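Local coordinates for cerato-platanin-like protein (Moniliophthora perniciosa, PDB 3SUK) that is of unknown function but belongs to the secreted cerato-platanins of fungi, small proteins with a double-psi beta-barrel fold, at residues Ile47-Ile53 with Leu80-Ala86; Gly62-Thr66 with Ser121-Leu125. All blocks are in the same frame, centred on the assembly; numbering follows the deposited sequence.

Overall arrangement
Both contacts reach the same sheet of the double-psi beta barrel, their centres about 11 Å apart. Interaction 1 lies in the core, about 5 Å from the centre of the chain, and joins two neighbouring parallel strands largely through backbone hydrogen bonds. Interaction 2 is also largely buried but sits further out, about 10 Å from that centre; there a disulfide and a few van der Waals touches, with no hydrogen bond between the segments, tie strand 64-71 to the C-terminal tail. Strands 64-71 and 74-83 are neighbours in the sheet, and the two contacts meet directly: Tyr65 bonds to Asp52 and Leu80, while Val81 packs on Cys123.

Interaction 1: Ile47-Ile53 with Leu80-Ala86; sequences IGASSDI and LVAIDHA
With CG1 of Ile53 anti to the carbonyl carbon (chi1 -72°) and its chain extended beyond, Ile53 CD1 lies 3.6 Å from Ala82 CB and close to Ala82 O and Asp84 O. His85 turns CG anti to its backbone N (chi1 169°), which brings His85 ND1 to Ile53 O at 2.7 Å; the oxygen lies in the ring plane, and the bond is also in the carbonyl plane of Ile53. Before these groups in the chain, strand 47-50 pairs in parallel with strand 80-83: Gly48 N gives to Val81 O, Ile83 N to Gly48 O at 2.9 Å. Ser50 N follows, to Asp84 O at 3.0 Å. Ala49 CB packs on Ala86 CB at 3.7 Å. Where the chain of 80-86 turns a corner at Asp84, the pairing carries on through Ala86 N to Ser50 O, 3.1 Å, arriving above the carbonyl plane. Ile53 N reaches that oxygen from the opposite face, closing a type I turn, and Ser50 OG accepts from Asp52 N in an ST turn. Asp84 OD1 takes His85 N and Ala23 N, and OD2 meets Tyr12 OH. Ile53 N thus shapes the turn after strand 47-50, while Ala86 N and His85 ND1 tie it to 80-86.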
ATOM      1  N   ILE A  47      -0.972  -2.519  -3.070  1.00  8.23           N
ATOM      2  CA  ILE A  47      -1.748  -2.254  -1.865  1.00  7.70           C
ATOM      3  C   ILE A  47      -0.857  -2.454  -0.645  1.00  6.50           C
ATOM      4  O   ILE A  47       0.146  -3.124  -0.730  1.00  7.59           O
ATOM      5  CB  ILE A  47      -2.987  -3.157  -1.735  1.00  7.59           C
ATOM      6  CG1 ILE A  47      -2.579  -4.625  -1.729  1.00  9.78           C
ATOM      7  CG2 ILE A  47      -4.034  -2.864  -2.828  1.00  8.71           C
ATOM      8  CD1 ILE A  47      -3.610  -5.567  -1.163  1.00 11.58           C
ATOM      9  N   GLY A  48      -1.236  -1.836   0.458  1.00  6.46           N
ATOM     10  CA  GLY A  48      -0.478  -2.012   1.675  1.00  8.40           C
ATOM     11  C   GLY A  48      -1.010  -1.255   2.869  1.00  8.48           C
ATOM     12  O   GLY A  48      -2.001  -0.583   2.815  1.00  9.23           O
ATOM     13  N   ALA A  49      -0.261  -1.382   3.955  1.00  8.29           N
ATOM     14  CA  ALA A  49      -0.511  -0.652   5.179  1.00  9.26           C
ATOM     15  C   ALA A  49       0.303   0.651   5.160  1.00  6.62           C
ATOM     16  O   ALA A  49       1.341   0.668   4.521  1.00  7.24           O
ATOM     17  CB  ALA A  49      -0.117  -1.511   6.379  1.00  8.32           C
ATOM     18  N   SER A  50      -0.196   1.696   5.825  1.00  7.39           N
ATOM     19  CA  SER A  50       0.517   2.947   6.017  1.00  8.45           C
ATOM     20  C   SER A  50       0.313   3.460   7.451  1.00  7.56           C
ATOM     21  O   SER A  50      -0.717   3.307   8.018  1.00  8.88           O
ATOM     22  CB  SER A  50       0.033   4.000   5.025  1.00  8.10           C
ATOM     23  OG  SER A  50       0.507   5.276   5.341  1.00  9.92           O
ATOM     24  N   SER A  51       1.333   4.107   7.977  1.00  9.44           N
ATOM     25  CA  SER A  51       1.261   4.799   9.268  1.00  9.12           C
ATOM     26  C   SER A  51       0.324   5.990   9.229  1.00 10.36           C
ATOM     27  O   SER A  51      -0.079   6.492  10.246  1.00 10.57           O
ATOM     28  CB  SER A  51       2.658   5.194   9.764  1.00 10.36           C
ATOM     29  OG  SER A  51       3.418   5.852   8.816  1.00 10.87           O
ATOM     30  N   ASP A  52      -0.058   6.408   8.028  1.00  9.00           N
ATOM     31  CA  ASP A  52      -1.079   7.461   7.874  1.00 10.62           C
ATOM     32  C   ASP A  52      -2.437   6.982   8.385  1.00 10.29           C
ATOM     33  O   ASP A  52      -3.268   7.758   8.712  1.00 10.92           O
ATOM     34  CB  ASP A  52      -1.222   7.963   6.425  1.00  9.46           C
ATOM     35  CG  ASP A  52      -0.082   8.848   5.983  1.00 10.38           C
ATOM     36  OD1 ASP A  52       0.796   9.120   6.765  1.00 14.28           O
ATOM     37  OD2 ASP A  52      -0.113   9.290   4.855  1.00 12.56           O
ATOM     38  N   ILE A  53      -2.635   5.679   8.344  1.00  9.08           N
ATOM     39  CA  ILE A  53      -3.856   5.077   8.818  1.00  9.31           C
ATOM     40  C   ILE A  53      -3.620   4.664  10.294  1.00 12.24           C
ATOM     41  O   ILE A  53      -2.906   3.747  10.575  1.00 10.45           O
ATOM     42  CB  ILE A  53      -4.249   3.845   7.940  1.00  9.96           C
ATOM     43  CG1 ILE A  53      -4.737   4.314   6.561  1.00  7.80           C
ATOM     44  CG2 ILE A  53      -5.312   3.041   8.621  1.00  9.87           C
ATOM     45  CD1 ILE A  53      -4.756   3.229   5.493  1.00  9.33           C
ATOM     46  N   LEU A  80      -0.326   3.306  -5.284  1.00  7.06           N
ATOM     47  CA  LEU A  80      -0.634   2.313  -4.283  1.00  7.58           C
ATOM     48  C   LEU A  80      -1.752   2.779  -3.371  1.00  7.12           C
ATOM     49  O   LEU A  80      -1.780   3.896  -2.976  1.00  7.49           O
ATOM     50  CB  LEU A  80       0.637   2.015  -3.468  1.00  7.31           C
ATOM     51  CG  LEU A  80       0.436   0.937  -2.377  1.00  6.66           C
ATOM     52  CD1 LEU A  80       1.597  -0.066  -2.378  1.00  8.61           C
ATOM     53  CD2 LEU A  80       0.342   1.586  -0.974  1.00  8.51           C
ATOM     54  N   VAL A  81      -2.647   1.871  -2.999  1.00  7.72           N
ATOM     55  CA  VAL A  81      -3.738   2.194  -2.074  1.00  7.12           C
ATOM     56  C   VAL A  81      -3.420   1.668  -0.693  1.00  5.64           C
ATOM     57  O   VAL A  81      -3.125   0.548  -0.530  1.00  7.12           O
ATOM     58  CB  VAL A  81      -5.111   1.593  -2.548  1.00  6.55           C
ATOM     59  CG1 VAL A  81      -6.240   1.871  -1.516  1.00  8.81           C
ATOM     60  CG2 VAL A  81      -5.492   2.198  -3.938  1.00  8.68           C
ATOM     61  N   ALA A  82      -3.574   2.539   0.273  1.00  6.46           N
ATOM     62  CA  ALA A  82      -3.409   2.162   1.669  1.00  7.17           C
ATOM     63  C   ALA A  82      -4.727   1.696   2.271  1.00  7.40           C
ATOM     64  O   ALA A  82      -5.684   2.359   2.188  1.00  7.73           O
ATOM     65  CB  ALA A  82      -2.788   3.329   2.445  1.00  9.15           C
ATOM     66  N   ILE A  83      -4.682   0.499   2.817  1.00  8.45           N
ATOM     67  CA  ILE A  83      -5.865  -0.162   3.374  1.00  9.55           C
ATOM     68  C   ILE A  83      -5.776  -0.633   4.839  1.00  9.34           C
ATOM     69  O   ILE A  83      -6.650  -1.306   5.307  1.00 10.04           O
ATOM     70  CB  ILE A  83      -6.227  -1.381   2.480  1.00  9.89           C
ATOM     71  CG1 ILE A  83      -5.182  -2.506   2.582  1.00 10.78           C
ATOM     72  CG2 ILE A  83      -6.424  -0.919   1.023  1.00  8.88           C
ATOM     73  CD1 ILE A  83      -5.598  -3.819   1.967  1.00 14.89           C
ATOM     74  N   ASP A  84      -4.662  -0.353   5.497  1.00  7.99           N
ATOM     75  CA  ASP A  84      -4.419  -0.932   6.822  1.00  8.95           C
ATOM     76  C   ASP A  84      -3.450  -0.004   7.547  1.00  8.30           C
ATOM     77  O   ASP A  84      -2.848   0.823   6.931  1.00  9.26           O
ATOM     78  CB  ASP A  84      -3.846  -2.348   6.644  1.00  8.75           C
ATOM     79  CG  ASP A  84      -3.946  -3.248   7.890  1.00  8.84           C
ATOM     80  OD1 ASP A  84      -4.538  -2.842   8.863  1.00  9.99           O
ATOM     81  OD2 ASP A  84      -3.376  -4.336   7.772  1.00 10.65           O
ATOM     82  N   HIS A  85      -3.357  -0.174   8.851  1.00  9.06           N
ATOM     83  CA  HIS A  85      -2.400   0.529   9.700  1.00  8.10           C
ATOM     84  C   HIS A  85      -1.015  -0.126   9.652  1.00  8.99           C
ATOM     85  O   HIS A  85      -0.930  -1.266   9.769  1.00 10.80           O
ATOM     86  CB  HIS A  85      -2.924   0.520  11.161  1.00 10.90           C
ATOM     87  CG  HIS A  85      -1.905   0.976  12.175  1.00  9.11           C
ATOM     88  ND1 HIS A  85      -1.538   2.287  12.323  1.00 11.19           N
ATOM     89  CD2 HIS A  85      -1.147   0.279  13.045  1.00 14.65           C
ATOM     90  CE1 HIS A  85      -0.625   2.387  13.267  1.00 13.85           C
ATOM     91  NE2 HIS A  85      -0.382   1.183  13.726  1.00 13.61           N
ATOM     92  N   ALA A  86       0.026   0.698   9.554  1.00  9.76           N
ATOM     93  CA  ALA A  86       1.419   0.276   9.733  1.00  9.20           C
ATOM     94  C   ALA A  86       1.978   1.109  10.873  1.00 10.00           C
ATOM     95  O   ALA A  86       1.567   2.200  11.099  1.00  9.95           O
ATOM     96  CB  ALA A  86       2.207   0.549   8.477  1.00  9.13           C
TER

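Interaction 2: Gly62-Thr66 with Ser121-Leu125; sequences GNCYT and SVCGL
Cys64 and Cys123 carry most of this contact, joined by a disulfide with Cys64 SG to Cys123 SG 2.1 Å and a chi3 of 78°, near the right angle that an unstrained bridge prefers. The two half-cystines reach the bond differently. Cys64 extends SG anti to its backbone N (chi1 -178°), whereas Cys123, in a short 3-10 segment, has SG beside its backbone N and anti to its carbonyl carbon. Cys64 CB and Cys123 CB come to 3.7 Å, while Cys64 CA and Cys123 CA stay 5.9 Å apart. Val122, just before Cys123, sets Val122 CB 4.0 Å from Cys64 SG, giving that sulfur an apolar neighbour beside the bridge.

Leu125, the last residue, makes the other touch. Leu125 CD2 rests on the backbone of Gly62, 3.4 Å from Gly62 O and 3.6 Å from Gly62 CA. Gly62 has a positive phi of 92°, and the absence of a side chain lets the methyl come close. The terminal carboxylate forms a salt bridge through OXT with Arg34, and the Leu125 side chain also touches Phe35 and Pro42. Behind Cys123, Gly124 N bonds back to Ser121 O and completes the 3-10 turn.

Cys64 begins strand 64-71, which lies between strands 74-83 and 110-118. The Cys64 side chain also packs on Val118, and Cys123 reaches Asn79 and Val81; the disulfide therefore fastens the tail that follows strand 110-118 across the beginning of strand 64-71 and onto strand 74-83.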
ATOM      1  N   GLY A  62      -8.003   4.156   2.213  1.00  8.23           N
ATOM      2  CA  GLY A  62      -8.167   4.343   0.782  1.00  7.24           C
ATOM      3  C   GLY A  62      -7.252   5.378   0.144  1.00  8.91           C
ATOM      4  O   GLY A  62      -7.257   5.530  -1.044  1.00 10.33           O
ATOM      5  N   ASN A  63      -6.378   5.998   0.921  1.00  7.89           N
ATOM      6  CA  ASN A  63      -5.499   6.969   0.328  1.00  8.07           C
ATOM      7  C   ASN A  63      -4.621   6.359  -0.745  1.00  6.56           C
ATOM      8  O   ASN A  63      -4.155   5.270  -0.639  1.00  7.13           O
ATOM      9  CB  ASN A  63      -4.629   7.661   1.367  1.00 10.05           C
ATOM     10  CG  ASN A  63      -5.364   8.786   2.111  1.00 10.70           C
ATOM     11  OD1 ASN A  63      -6.494   9.078   1.855  1.00 11.21           O
ATOM     12  ND2 ASN A  63      -4.703   9.329   3.058  1.00 12.30           N
ATOM     13  N   CYS A  64      -4.402   7.155  -1.766  1.00  7.64           N
ATOM     14  CA  CYS A  64      -3.645   6.781  -2.931  1.00  6.85           C
ATOM     15  C   CYS A  64      -2.322   7.542  -2.932  1.00  6.79           C
ATOM     16  O   CYS A  64      -2.321   8.705  -2.842  1.00  8.11           O
ATOM     17  CB  CYS A  64      -4.472   7.177  -4.168  1.00  9.89           C
ATOM     18  SG  CYS A  64      -3.720   6.741  -5.771  1.00  9.43           S
ATOM     19  N   TYR A  65      -1.229   6.812  -3.034  1.00  7.38           N
ATOM     20  CA  TYR A  65       0.103   7.355  -2.966  1.00  7.63           C
ATOM     21  C   TYR A  65       0.923   6.974  -4.184  1.00  9.52           C
ATOM     22  O   TYR A  65       0.930   5.840  -4.595  1.00 10.36           O
ATOM     23  CB  TYR A  65       0.820   6.824  -1.730  1.00  8.02           C
ATOM     24  CG  TYR A  65       0.153   7.166  -0.437  1.00  7.92           C
ATOM     25  CD1 TYR A  65      -0.800   6.326   0.097  1.00  7.68           C
ATOM     26  CD2 TYR A  65       0.480   8.322   0.259  1.00  8.57           C
ATOM     27  CE1 TYR A  65      -1.392   6.606   1.286  1.00  7.56           C
ATOM     28  CE2 TYR A  65      -0.133   8.626   1.441  1.00  9.75           C
ATOM     29  CZ  TYR A  65      -1.087   7.783   1.932  1.00  9.74           C
ATOM     30  OH  TYR A  65      -1.706   8.075   3.106  1.00 11.93           O
ATOM     31  N   THR A  66       1.650   7.934  -4.707  1.00  8.59           N
ATOM     32  CA  THR A  66       2.648   7.672  -5.720  1.00  9.01           C
ATOM     33  C   THR A  66       3.936   7.522  -4.950  1.00  9.53           C
ATOM     34  O   THR A  66       4.385   8.433  -4.295  1.00  9.50           O
ATOM     35  CB  THR A  66       2.766   8.812  -6.731  1.00  9.30           C
ATOM     36  OG1 THR A  66       1.553   8.890  -7.469  1.00 11.08           O
ATOM     37  CG2 THR A  66       3.882   8.545  -7.689  1.00 11.31           C
ATOM     38  N   SER A 121      -8.796   9.172  -7.170  1.00  9.50           N
ATOM     39  CA  SER A 121      -9.138   8.697  -8.520  1.00  8.53           C
ATOM     40  C   SER A 121      -7.954   8.112  -9.283  1.00  8.91           C
ATOM     41  O   SER A 121      -8.152   7.263 -10.094  1.00  9.74           O
ATOM     42  CB  SER A 121      -9.813   9.823  -9.327  1.00 10.68           C
ATOM     43  OG  SER A 121      -8.950  10.876  -9.493  1.00 12.45           O
ATOM     44  N   VAL A 122      -6.744   8.540  -8.959  1.00  9.17           N
ATOM     45  CA  VAL A 122      -5.543   7.988  -9.614  1.00 10.18           C
ATOM     46  C   VAL A 122      -5.440   6.471  -9.405  1.00 10.11           C
ATOM     47  O   VAL A 122      -5.002   5.760 -10.238  1.00 11.95           O
ATOM     48  CB  VAL A 122      -4.231   8.715  -9.180  1.00  9.88           C
ATOM     49  CG1 VAL A 122      -2.951   8.040  -9.823  1.00 13.04           C
ATOM     50  CG2 VAL A 122      -4.299  10.201  -9.552  1.00 11.42           C
ATOM     51  N   CYS A 123      -5.911   6.014  -8.253  1.00  9.47           N
ATOM     52  CA  CYS A 123      -5.938   4.610  -7.902  1.00 10.52           C
ATOM     53  C   CYS A 123      -7.285   3.954  -8.158  1.00  9.84           C
ATOM     54  O   CYS A 123      -7.472   2.867  -7.784  1.00 10.67           O
ATOM     55  CB  CYS A 123      -5.676   4.467  -6.418  1.00 10.27           C
ATOM     56  SG  CYS A 123      -3.906   4.705  -5.923  1.00  9.38           S
ATOM     57  N   GLY A 124      -8.206   4.663  -8.780  1.00  9.62           N
ATOM     58  CA  GLY A 124      -9.517   4.133  -9.079  1.00 11.14           C
ATOM     59  C   GLY A 124     -10.511   4.238  -7.918  1.00 11.69           C
ATOM     60  O   GLY A 124     -11.506   3.556  -7.915  1.00 12.94           O
ATOM     61  N   LEU A 125     -10.227   5.094  -6.945  1.00 11.35           N
ATOM     62  CA  LEU A 125     -11.108   5.268  -5.772  1.00 10.22           C
ATOM     63  C   LEU A 125     -11.862   6.622  -5.771  1.00 11.52           C
ATOM     64  O   LEU A 125     -11.598   7.419  -6.620  1.00 11.59           O
ATOM     65  CB  LEU A 125     -10.303   5.118  -4.465  1.00 10.38           C
ATOM     66  CG  LEU A 125     -10.327   3.724  -3.865  1.00  9.25           C
ATOM     67  CD1 LEU A 125      -9.489   2.838  -4.701  1.00 11.77           C
ATOM     68  CD2 LEU A 125      -9.761   3.756  -2.441  1.00 11.34           C
ATOM     69  OXT LEU A 125     -12.711   6.871  -4.918  1.00 12.82           O
TER